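PDB 2IN5: hypothetical lipoprotein ymcC, which is of uncharacterized function but, as a lipoprotein of the group 4 capsule family, is probably membrane-anchored and linked to capsule polysaccharide export or assembly. Local coordinates for residues T36-L41 / R46-L51; S59-Q64 / L69-G74; W109-L114 / W150-T155. All coordinates share one frame; numbering follows the deposited sequence.

How the contacts relate
Contact 1 and contact 2 are consecutive antiparallel hairpins, 36-41 with 47-55 and 58-62 with 68-72; contact 3 comes later in the chain. The centres of contacts 1 and 2 lie about 9 Å apart, and the two share a seam: strands 47-55 and 58-62 are neighbours, Val50 O probably accepts a hydrogen bond from Leu62 N, and Trp61 packs on Met37 and Val49. Both also touch the second subunit. Contact 3, between strands 108-117 and 143-156, is centred about 23 Å from that of contact 1, across the chain's centre, and about 19 Å from that of contact 2. Contacts 1 and 2 are thus backbone pairings; contact 3 joins strands separated by 120-140 through side chains.

Contact 1 (T36-L41 / R46-L51); sequences TMYLRL and RIFVVL
Strands 36-41 and 47-51 pair as an antiparallel beta hairpin, their axes 4.7 Å apart at closest approach and their directions 148° apart. Met37 with Val49 and Leu39 with Ile47 are the hydrogen-bonded pairs, each closed by two backbone bonds; Leu39 N to Ile47 O, at 2.8 Å, is nearly straight (173°). Thr36 with Val50 and Tyr38 with Phe48 are non-hydrogen-bonded pairs. On the face of Met37, Leu39, Ile47 and Val49, the Leu39 and Ile47 side chains run side by side, CB of Leu39 being 3.6 Å from CG1 of Ile47. On the opposite face, that of Thr36, Tyr38, Phe48 and Val50, the end of Phe48 comes nearer the partner strand, its CZ 3.4 Å from CB of Thr36. Helix 26-31 covers this face through Ile29, which touches both Tyr38 and Phe48. At the hairpin's turn end, Arg46 bends at chi2 and chi3 to bring its guanidinium flat over one face of the Tyr38 ring, the planes 16° apart. This is a cation-pi stack with a CH-pi contact beside it: Arg46 CZ lies 3.9 Å from the ring centroid, and Arg46 CD, 3.6 Å from the same centroid, sits over the same face.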
loop_
_atom_site.group_PDB
_atom_site.type_symbol
_atom_site.label_atom_id
_atom_site.label_comp_id
_atom_site.label_asym_id
_atom_site.label_seq_id
_atom_site.Cartn_x
_atom_site.Cartn_y
_atom_site.Cartn_z
ATOM N N THR A 36 -0.753 -0.978 16.180
ATOM C CA THR A 36 0.210 0.096 16.328
ATOM C C THR A 36 1.510 -0.494 16.823
ATOM O O THR A 36 1.561 -1.663 17.186
ATOM C CB THR A 36 -0.307 1.185 17.301
ATOM O OG1 THR A 36 -0.602 0.603 18.577
ATOM C CG2 THR A 36 -1.576 1.825 16.748
HETATM N N MSE A 37 2.556 0.316 16.846
HETATM C CA MSE A 37 3.869 -0.159 17.242
HETATM C C MSE A 37 4.789 0.952 17.803
HETATM O O MSE A 37 4.630 2.137 17.486
HETATM C CB MSE A 37 4.503 -0.787 15.998
HETATM C CG MSE A 37 5.958 -1.176 16.121
HETATM SE SE MSE A 37 6.952 -0.635 14.538
HETATM C CE MSE A 37 6.081 -1.771 13.239
ATOM N N TYR A 38 5.742 0.560 18.644
ATOM C CA TYR A 38 6.720 1.495 19.189
ATOM C C TYR A 38 8.003 1.196 18.439
ATOM O O TYR A 38 8.503 0.075 18.484
ATOM C CB TYR A 38 6.939 1.277 20.692
ATOM C CG TYR A 38 5.929 1.995 21.559
ATOM C CD1 TYR A 38 5.415 1.396 22.711
ATOM C CD2 TYR A 38 5.447 3.253 21.202
ATOM C CE1 TYR A 38 4.433 2.030 23.481
ATOM C CE2 TYR A 38 4.472 3.893 21.965
ATOM C CZ TYR A 38 3.969 3.275 23.098
ATOM O OH TYR A 38 2.990 3.897 23.827
ATOM N N LEU A 39 8.523 2.192 17.733
ATOM C CA LEU A 39 9.749 2.019 16.965
ATOM C C LEU A 39 10.929 2.690 17.644
ATOM O O LEU A 39 10.809 3.787 18.176
ATOM C CB LEU A 39 9.582 2.611 15.560
ATOM C CG LEU A 39 10.874 2.725 14.741
ATOM C CD1 LEU A 39 11.459 1.335 14.538
ATOM C CD2 LEU A 39 10.604 3.389 13.392
ATOM N N ARG A 40 12.074 2.028 17.618
ATOM C CA ARG A 40 13.278 2.588 18.202
ATOM C C ARG A 40 14.431 2.348 17.223
ATOM O O ARG A 40 14.755 1.207 16.902
ATOM C CB ARG A 40 13.567 1.926 19.551
ATOM C CG ARG A 40 14.865 2.376 20.207
ATOM C CD ARG A 40 14.613 3.152 21.482
ATOM N NE ARG A 40 13.835 2.373 22.441
ATOM C CZ ARG A 40 13.403 2.843 23.607
ATOM N NH1 ARG A 40 13.675 4.095 23.960
ATOM N NH2 ARG A 40 12.693 2.066 24.417
ATOM N N LEU A 41 15.031 3.425 16.731
ATOM C CA LEU A 41 16.144 3.308 15.804
ATOM C C LEU A 41 17.431 3.765 16.458
ATOM O O LEU A 41 17.471 4.810 17.107
ATOM C CB LEU A 41 15.896 4.143 14.552
ATOM C CG LEU A 41 14.729 3.669 13.699
ATOM C CD1 LEU A 41 14.430 4.694 12.627
ATOM C CD2 LEU A 41 15.061 2.324 13.088
ATOM N N ARG A 46 11.958 6.415 21.301
ATOM C CA ARG A 46 10.794 5.661 20.877
ATOM C C ARG A 46 9.768 6.534 20.167
ATOM O O ARG A 46 9.423 7.612 20.651
ATOM C CB ARG A 46 10.144 5.010 22.092
ATOM C CG ARG A 46 8.741 4.530 21.843
ATOM C CD ARG A 46 7.892 4.655 23.093
ATOM N NE ARG A 46 8.224 3.650 24.092
ATOM C CZ ARG A 46 7.510 3.436 25.193
ATOM N NH1 ARG A 46 6.425 4.164 25.433
ATOM N NH2 ARG A 46 7.869 2.483 26.045
ATOM N N ILE A 47 9.282 6.073 19.018
ATOM C CA ILE A 47 8.267 6.818 18.285
ATOM C C ILE A 47 7.074 5.910 18.039
ATOM O O ILE A 47 7.220 4.689 17.932
ATOM C CB ILE A 47 8.771 7.334 16.918
ATOM C CG1 ILE A 47 8.937 6.173 15.944
ATOM C CG2 ILE A 47 10.113 8.042 17.087
ATOM C CD1 ILE A 47 9.144 6.610 14.534
ATOM N N PHE A 48 5.899 6.520 17.943
ATOM C CA PHE A 48 4.656 5.801 17.718
ATOM C C PHE A 48 4.378 5.668 16.224
ATOM O O PHE A 48 4.393 6.657 15.493
ATOM C CB PHE A 48 3.506 6.547 18.385
ATOM C CG PHE A 48 2.273 5.721 18.557
ATOM C CD1 PHE A 48 2.280 4.618 19.400
ATOM C CD2 PHE A 48 1.107 6.035 17.875
ATOM C CE1 PHE A 48 1.142 3.835 19.566
ATOM C CE2 PHE A 48 -0.038 5.261 18.031
ATOM C CZ PHE A 48 -0.018 4.158 18.881
ATOM N N VAL A 49 4.118 4.439 15.782
ATOM C CA VAL A 49 3.841 4.145 14.377
ATOM C C VAL A 49 2.506 3.390 14.275
ATOM O O VAL A 49 2.156 2.624 15.162
ATOM C CB VAL A 49 4.996 3.292 13.783
ATOM C CG1 VAL A 49 4.701 2.926 12.353
ATOM C CG2 VAL A 49 6.304 4.059 13.868
ATOM N N VAL A 50 1.760 3.611 13.201
ATOM C CA VAL A 50 0.473 2.956 13.039
ATOM C C VAL A 50 0.463 2.064 11.788
ATOM O O VAL A 50 1.208 2.317 10.841
ATOM C CB VAL A 50 -0.654 4.030 12.950
ATOM C CG1 VAL A 50 -0.436 4.915 11.740
ATOM C CG2 VAL A 50 -2.010 3.378 12.876
ATOM N N LEU A 51 -0.358 1.011 11.782
ATOM C CA LEU A 51 -0.426 0.123 10.621
ATOM C C LEU A 51 -1.430 0.701 9.662
ATOM O O LEU A 51 -2.637 0.666 9.907
ATOM C CB LEU A 51 -0.849 -1.302 11.014
ATOM C CG LEU A 51 -1.128 -2.321 9.889
ATOM C CD1 LEU A 51 0.092 -2.479 8.973
ATOM C CD2 LEU A 51 -1.489 -3.660 10.519
#

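Contact 2 (S59-Q64 / L69-G74); sequences SKWLSQ and LVTHNG
Ser59 and Thr71 form one hydrogen-bonded pair of an antiparallel beta hairpin, and Trp61 with Leu69 forms the other; Lys60 and Val70 make the non-hydrogen-bonded pair between them. Both amides and both carbonyls of each hydrogen-bonded pair are therefore satisfied across the hairpin, as in Ser59 N to Thr71 O and Trp61 N to Leu69 O, each 2.9 Å. The Leu69 carbonyl oxygen also lies at the edge of the Trp61 ring, in its plane, 3.4 Å from CD1 of Trp61.

A side-chain bond reinforces the pairing diagonally. Trp61 NE1 donates to Thr71 OG1 at 3.0 Å, with the hydroxyl oxygen tilted 20° out of the indole plane and a bent N-H...O angle of 149°. Thr71 presents that oxygen because chi1 of 71° sets OG1 between its own backbone N and carbonyl carbon. A phenylalanine in place of Trp61 would probably leave Thr71 OG1 without this N-H donor and lose the diagonal tie between the strands.

The other polar ends find partners outside the two segments. Ser59 OG bonds to Gln5 of the second subunit, while Lys60 NZ makes a salt bridge with Glu55 and its aliphatic CG runs alongside CG2 of Val70, 4.1 Å away. Strand 47-55 flanks the hairpin next to 58-62, strand 75-80 pairs next to 68-72, and helix 8-18 lies against Leu62 through Val9 and Arg13.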
loop_
_atom_site.group_PDB
_atom_site.type_symbol
_atom_site.label_atom_id
_atom_site.label_comp_id
_atom_site.label_asym_id
_atom_site.label_seq_id
_atom_site.Cartn_x
_atom_site.Cartn_y
_atom_site.Cartn_z
ATOM N N SER A 59 3.007 -5.871 5.901
ATOM C CA SER A 59 2.427 -4.850 6.768
ATOM C C SER A 59 3.142 -3.521 6.590
ATOM O O SER A 59 4.345 -3.433 6.817
ATOM C CB SER A 59 2.534 -5.278 8.234
ATOM O OG SER A 59 1.775 -6.444 8.497
ATOM N N LYS A 60 2.414 -2.485 6.187
ATOM C CA LYS A 60 3.037 -1.172 6.004
ATOM C C LYS A 60 2.673 -0.212 7.132
ATOM O O LYS A 60 1.536 0.239 7.218
ATOM C CB LYS A 60 2.620 -0.554 4.670
ATOM C CG LYS A 60 3.335 -1.122 3.465
ATOM C CD LYS A 60 2.744 -2.430 3.006
ATOM C CE LYS A 60 3.448 -2.901 1.741
ATOM N NZ LYS A 60 3.419 -1.853 0.683
ATOM N N TRP A 61 3.654 0.099 7.975
ATOM C CA TRP A 61 3.469 0.997 9.112
ATOM C C TRP A 61 3.880 2.437 8.789
ATOM O O TRP A 61 4.928 2.681 8.195
ATOM C CB TRP A 61 4.274 0.494 10.307
ATOM C CG TRP A 61 4.087 -0.967 10.574
ATOM C CD1 TRP A 61 4.629 -2.004 9.869
ATOM C CD2 TRP A 61 3.290 -1.561 11.609
ATOM N NE1 TRP A 61 4.223 -3.204 10.400
ATOM C CE2 TRP A 61 3.402 -2.964 11.469
ATOM C CE3 TRP A 61 2.496 -1.045 12.639
ATOM C CZ2 TRP A 61 2.748 -3.861 12.325
ATOM C CZ3 TRP A 61 1.842 -1.932 13.492
ATOM C CH2 TRP A 61 1.974 -3.328 13.328
ATOM N N LEU A 62 3.049 3.388 9.198
ATOM C CA LEU A 62 3.296 4.799 8.933
ATOM C C LEU A 62 3.547 5.626 10.182
ATOM O O LEU A 62 2.821 5.508 11.163
ATOM C CB LEU A 62 2.095 5.379 8.200
ATOM C CG LEU A 62 1.810 4.737 6.846
ATOM C CD1 LEU A 62 0.435 5.140 6.366
ATOM C CD2 LEU A 62 2.888 5.151 5.862
ATOM N N SER A 63 4.558 6.488 10.141
ATOM C CA SER A 63 4.855 7.340 11.290
ATOM C C SER A 63 4.165 8.696 11.127
ATOM O O SER A 63 3.388 8.895 10.191
ATOM C CB SER A 63 6.360 7.548 11.425
ATOM O OG SER A 63 6.826 8.413 10.412
ATOM N N GLN A 64 4.447 9.622 12.039
ATOM C CA GLN A 64 3.851 10.958 11.975
ATOM C C GLN A 64 4.482 11.780 10.846
ATOM O O GLN A 64 3.805 12.580 10.202
ATOM C CB GLN A 64 4.037 11.690 13.306
ATOM C CG GLN A 64 3.236 12.981 13.408
ATOM C CD GLN A 64 3.567 13.786 14.658
ATOM O OE1 GLN A 64 3.520 13.270 15.774
ATOM N NE2 GLN A 64 3.897 15.059 14.473
ATOM N N LEU A 69 7.533 1.786 7.245
ATOM C CA LEU A 69 8.258 0.583 7.640
ATOM C C LEU A 69 7.503 -0.610 7.077
ATOM O O LEU A 69 6.285 -0.679 7.202
ATOM C CB LEU A 69 8.337 0.459 9.162
ATOM C CG LEU A 69 9.632 0.966 9.780
ATOM C CD1 LEU A 69 9.591 2.472 9.902
ATOM C CD2 LEU A 69 9.814 0.323 11.127
ATOM N N VAL A 70 8.208 -1.544 6.448
ATOM C CA VAL A 70 7.543 -2.715 5.880
ATOM C C VAL A 70 8.017 -3.957 6.603
ATOM O O VAL A 70 9.207 -4.205 6.727
ATOM C CB VAL A 70 7.831 -2.842 4.384
ATOM C CG1 VAL A 70 7.132 -4.083 3.808
ATOM C CG2 VAL A 70 7.359 -1.576 3.687
ATOM N N THR A 71 7.079 -4.749 7.084
ATOM C CA THR A 71 7.471 -5.924 7.832
ATOM C C THR A 71 6.559 -7.109 7.582
ATOM O O THR A 71 5.519 -6.998 6.939
ATOM C CB THR A 71 7.399 -5.650 9.355
ATOM O OG1 THR A 71 6.021 -5.565 9.737
ATOM C CG2 THR A 71 8.104 -4.357 9.720
ATOM N N HIS A 72 6.988 -8.251 8.088
ATOM C CA HIS A 72 6.169 -9.436 8.062
ATOM C C HIS A 72 6.494 -10.173 9.347
ATOM O O HIS A 72 7.610 -10.663 9.543
ATOM C CB HIS A 72 6.407 -10.348 6.868
ATOM C CG HIS A 72 5.508 -11.544 6.894
ATOM N ND1 HIS A 72 5.785 -12.658 7.659
ATOM C CD2 HIS A 72 4.262 -11.729 6.401
ATOM C CE1 HIS A 72 4.747 -13.471 7.640
ATOM N NE2 HIS A 72 3.808 -12.929 6.887
ATOM N N ASN A 73 5.507 -10.217 10.232
ATOM C CA ASN A 73 5.644 -10.847 11.536
ATOM C C ASN A 73 6.930 -10.475 12.265
ATOM O O ASN A 73 7.746 -11.343 12.616
ATOM C CB ASN A 73 5.529 -12.369 11.434
ATOM C CG ASN A 73 4.952 -12.973 12.699
ATOM O OD1 ASN A 73 4.107 -12.357 13.344
ATOM N ND2 ASN A 73 5.388 -14.180 13.054
ATOM N N GLY A 74 7.097 -9.169 12.481
ATOM C CA GLY A 74 8.251 -8.655 13.200
ATOM C C GLY A 74 9.540 -8.511 12.417
ATOM O O GLY A 74 10.468 -7.840 12.879
#

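Contact 3 (W109-L114 / W150-T155); sequences WTRDIL and WQEEVT
Glu152 reaches Arg111 between two strands that do not pair with each other: 109-114 and 150-155, part of the antiparallel beta architecture of this mostly beta protein, have their axes 9.5 Å apart at closest approach and their directions 46° apart. Strand 120-140 lies between them in the strand order, so the link is made over it by long side chains.

Along 150-155, Trp150 comes first and makes no contact with 109-114; its ring meets Phe132 edge-to-face. Gln151 OE1 is hydrogen-bonded to Thr166 OG1.

Glu152 carries the contact. Its CB points toward 109-114, and with CG anti to the backbone N (chi1 173°) and the chain extended beyond it, the carboxylate is delivered to Arg111 from the opposite direction. OE2 of Glu152 forms a long salt bridge with NH2 of Arg111, 3.4 Å, the carboxylate and guanidinium planes 27° apart. OE2 is also hydrogen-bonded to Ser128 OG, whereas OE1 forms a salt bridge with Arg75 NH1 and a hydrogen bond with Asn165 ND2. This buried carboxylate is thus flanked by two arginines, which would probably stabilise its negative charge.

Val154, two residues on, adds an apolar contact: its CG1 lies 4.3 Å from NH2 of Arg111.

The arginine is held both by the intervening strand 120-140, through Ser128, and by its own, through Trp109. Arg111 NH1 donates a hydrogen bond to Ser128 OG and a weak one to the Trp109 carbonyl oxygen. Arg111 CD lies over the centre of the Trp109 ring, CE3 of Trp109 sits 3.3 Å above the guanidinium plane, over its centre, and that same CE3 meets OE2 of Glu152 edge-on at 4.1 Å.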
loop_
_atom_site.group_PDB
_atom_site.type_symbol
_atom_site.label_atom_id
_atom_site.label_comp_id
_atom_site.label_asym_id
_atom_site.label_seq_id
_atom_site.Cartn_x
_atom_site.Cartn_y
_atom_site.Cartn_z
ATOM N N TRP A 109 18.184 -19.922 7.738
ATOM C CA TRP A 109 17.656 -19.102 6.655
ATOM C C TRP A 109 18.784 -18.333 6.007
ATOM O O TRP A 109 19.654 -17.789 6.682
ATOM C CB TRP A 109 16.598 -18.131 7.178
ATOM C CG TRP A 109 16.046 -17.201 6.133
ATOM C CD1 TRP A 109 15.779 -17.497 4.832
ATOM C CD2 TRP A 109 15.635 -15.844 6.327
ATOM N NE1 TRP A 109 15.220 -16.413 4.202
ATOM C CE2 TRP A 109 15.117 -15.384 5.099
ATOM C CE3 TRP A 109 15.647 -14.975 7.423
ATOM C CZ2 TRP A 109 14.613 -14.089 4.934
ATOM C CZ3 TRP A 109 15.146 -13.686 7.259
ATOM C CH2 TRP A 109 14.634 -13.258 6.021
ATOM N N THR A 110 18.768 -18.307 4.684
ATOM C CA THR A 110 19.793 -17.614 3.931
ATOM C C THR A 110 19.140 -16.626 2.981
ATOM O O THR A 110 18.180 -16.950 2.283
ATOM C CB THR A 110 20.677 -18.625 3.148
ATOM O OG1 THR A 110 21.563 -19.283 4.063
ATOM C CG2 THR A 110 21.503 -17.919 2.079
ATOM N N ARG A 111 19.648 -15.401 2.978
ATOM C CA ARG A 111 19.105 -14.372 2.109
ATOM C C ARG A 111 20.113 -13.252 1.939
ATOM O O ARG A 111 21.141 -13.212 2.622
ATOM C CB ARG A 111 17.802 -13.811 2.697
ATOM C CG ARG A 111 17.962 -12.959 3.952
ATOM C CD ARG A 111 18.540 -13.756 5.102
ATOM N NE ARG A 111 18.344 -13.072 6.372
ATOM C CZ ARG A 111 18.635 -13.596 7.558
ATOM N NH1 ARG A 111 19.140 -14.820 7.648
ATOM N NH2 ARG A 111 18.417 -12.894 8.659
ATOM N N ASP A 112 19.834 -12.353 1.008
ATOM C CA ASP A 112 20.718 -11.220 0.794
ATOM C C ASP A 112 19.908 -9.967 1.133
ATOM O O ASP A 112 18.684 -9.971 1.027
ATOM C CB ASP A 112 21.196 -11.161 -0.669
ATOM C CG ASP A 112 22.014 -12.383 -1.083
ATOM O OD1 ASP A 112 23.037 -12.693 -0.428
ATOM O OD2 ASP A 112 21.634 -13.030 -2.084
ATOM N N ILE A 113 20.580 -8.909 1.571
ATOM C CA ILE A 113 19.883 -7.663 1.874
ATOM C C ILE A 113 20.581 -6.537 1.133
ATOM O O ILE A 113 21.767 -6.630 0.806
ATOM C CB ILE A 113 19.863 -7.321 3.415
ATOM C CG1 ILE A 113 21.282 -7.234 3.968
ATOM C CG2 ILE A 113 19.094 -8.391 4.197
ATOM C CD1 ILE A 113 21.316 -6.779 5.393
ATOM N N LEU A 114 19.826 -5.477 0.868
ATOM C CA LEU A 114 20.335 -4.302 0.178
ATOM C C LEU A 114 19.893 -3.096 0.977
ATOM O O LEU A 114 18.699 -2.889 1.157
ATOM C CB LEU A 114 19.740 -4.215 -1.228
ATOM C CG LEU A 114 20.134 -3.009 -2.094
ATOM C CD1 LEU A 114 21.633 -2.979 -2.327
ATOM C CD2 LEU A 114 19.385 -3.084 -3.396
ATOM N N TRP A 150 12.956 -16.384 20.830
ATOM C CA TRP A 150 13.823 -16.956 19.812
ATOM C C TRP A 150 15.017 -16.052 19.542
ATOM O O TRP A 150 14.856 -14.867 19.276
ATOM C CB TRP A 150 13.043 -17.158 18.524
ATOM C CG TRP A 150 12.133 -18.334 18.545
ATOM C CD1 TRP A 150 10.771 -18.327 18.651
ATOM C CD2 TRP A 150 12.517 -19.698 18.399
ATOM N NE1 TRP A 150 10.280 -19.608 18.571
ATOM C CE2 TRP A 150 11.333 -20.470 18.414
ATOM C CE3 TRP A 150 13.751 -20.347 18.253
ATOM C CZ2 TRP A 150 11.347 -21.859 18.285
ATOM C CZ3 TRP A 150 13.765 -21.724 18.127
ATOM C CH2 TRP A 150 12.565 -22.468 18.142
ATOM N N GLN A 151 16.212 -16.625 19.624
ATOM C CA GLN A 151 17.452 -15.902 19.376
ATOM C C GLN A 151 18.020 -16.308 18.021
ATOM O O GLN A 151 18.440 -17.451 17.846
ATOM C CB GLN A 151 18.476 -16.239 20.447
ATOM C CG GLN A 151 18.054 -15.816 21.827
ATOM C CD GLN A 151 18.508 -14.421 22.157
ATOM O OE1 GLN A 151 18.551 -13.549 21.287
ATOM N NE2 GLN A 151 18.838 -14.190 23.426
ATOM N N GLU A 152 18.043 -15.372 17.075
ATOM C CA GLU A 152 18.566 -15.627 15.739
ATOM C C GLU A 152 20.029 -15.214 15.626
ATOM O O GLU A 152 20.362 -14.021 15.675
ATOM C CB GLU A 152 17.735 -14.870 14.697
ATOM C CG GLU A 152 18.288 -14.922 13.276
ATOM C CD GLU A 152 17.456 -14.108 12.286
ATOM O OE1 GLU A 152 17.253 -12.897 12.528
ATOM O OE2 GLU A 152 17.007 -14.671 11.257
ATOM N N GLU A 153 20.904 -16.204 15.490
ATOM C CA GLU A 153 22.335 -15.945 15.339
ATOM C C GLU A 153 22.606 -15.710 13.854
ATOM O O GLU A 153 22.496 -16.625 13.037
ATOM C CB GLU A 153 23.154 -17.141 15.851
ATOM C CG GLU A 153 22.963 -17.438 17.344
ATOM C CD GLU A 153 23.221 -16.214 18.230
ATOM O OE1 GLU A 153 24.311 -15.599 18.104
ATOM O OE2 GLU A 153 22.338 -15.873 19.058
ATOM N N VAL A 154 22.951 -14.478 13.502
ATOM C CA VAL A 154 23.200 -14.161 12.103
ATOM C C VAL A 154 24.673 -13.913 11.814
ATOM O O VAL A 154 25.406 -13.369 12.644
ATOM C CB VAL A 154 22.396 -12.904 11.646
ATOM C CG1 VAL A 154 22.443 -12.781 10.138
ATOM C CG2 VAL A 154 20.957 -12.986 12.127
ATOM N N THR A 155 25.111 -14.353 10.643
ATOM C CA THR A 155 26.484 -14.134 10.213
ATOM C C THR A 155 26.425 -13.680 8.758
ATOM O O THR A 155 25.677 -14.242 7.950
ATOM C CB THR A 155 27.380 -15.419 10.329
ATOM O OG1 THR A 155 26.851 -16.462 9.503
ATOM C CG2 THR A 155 27.457 -15.905 11.776
#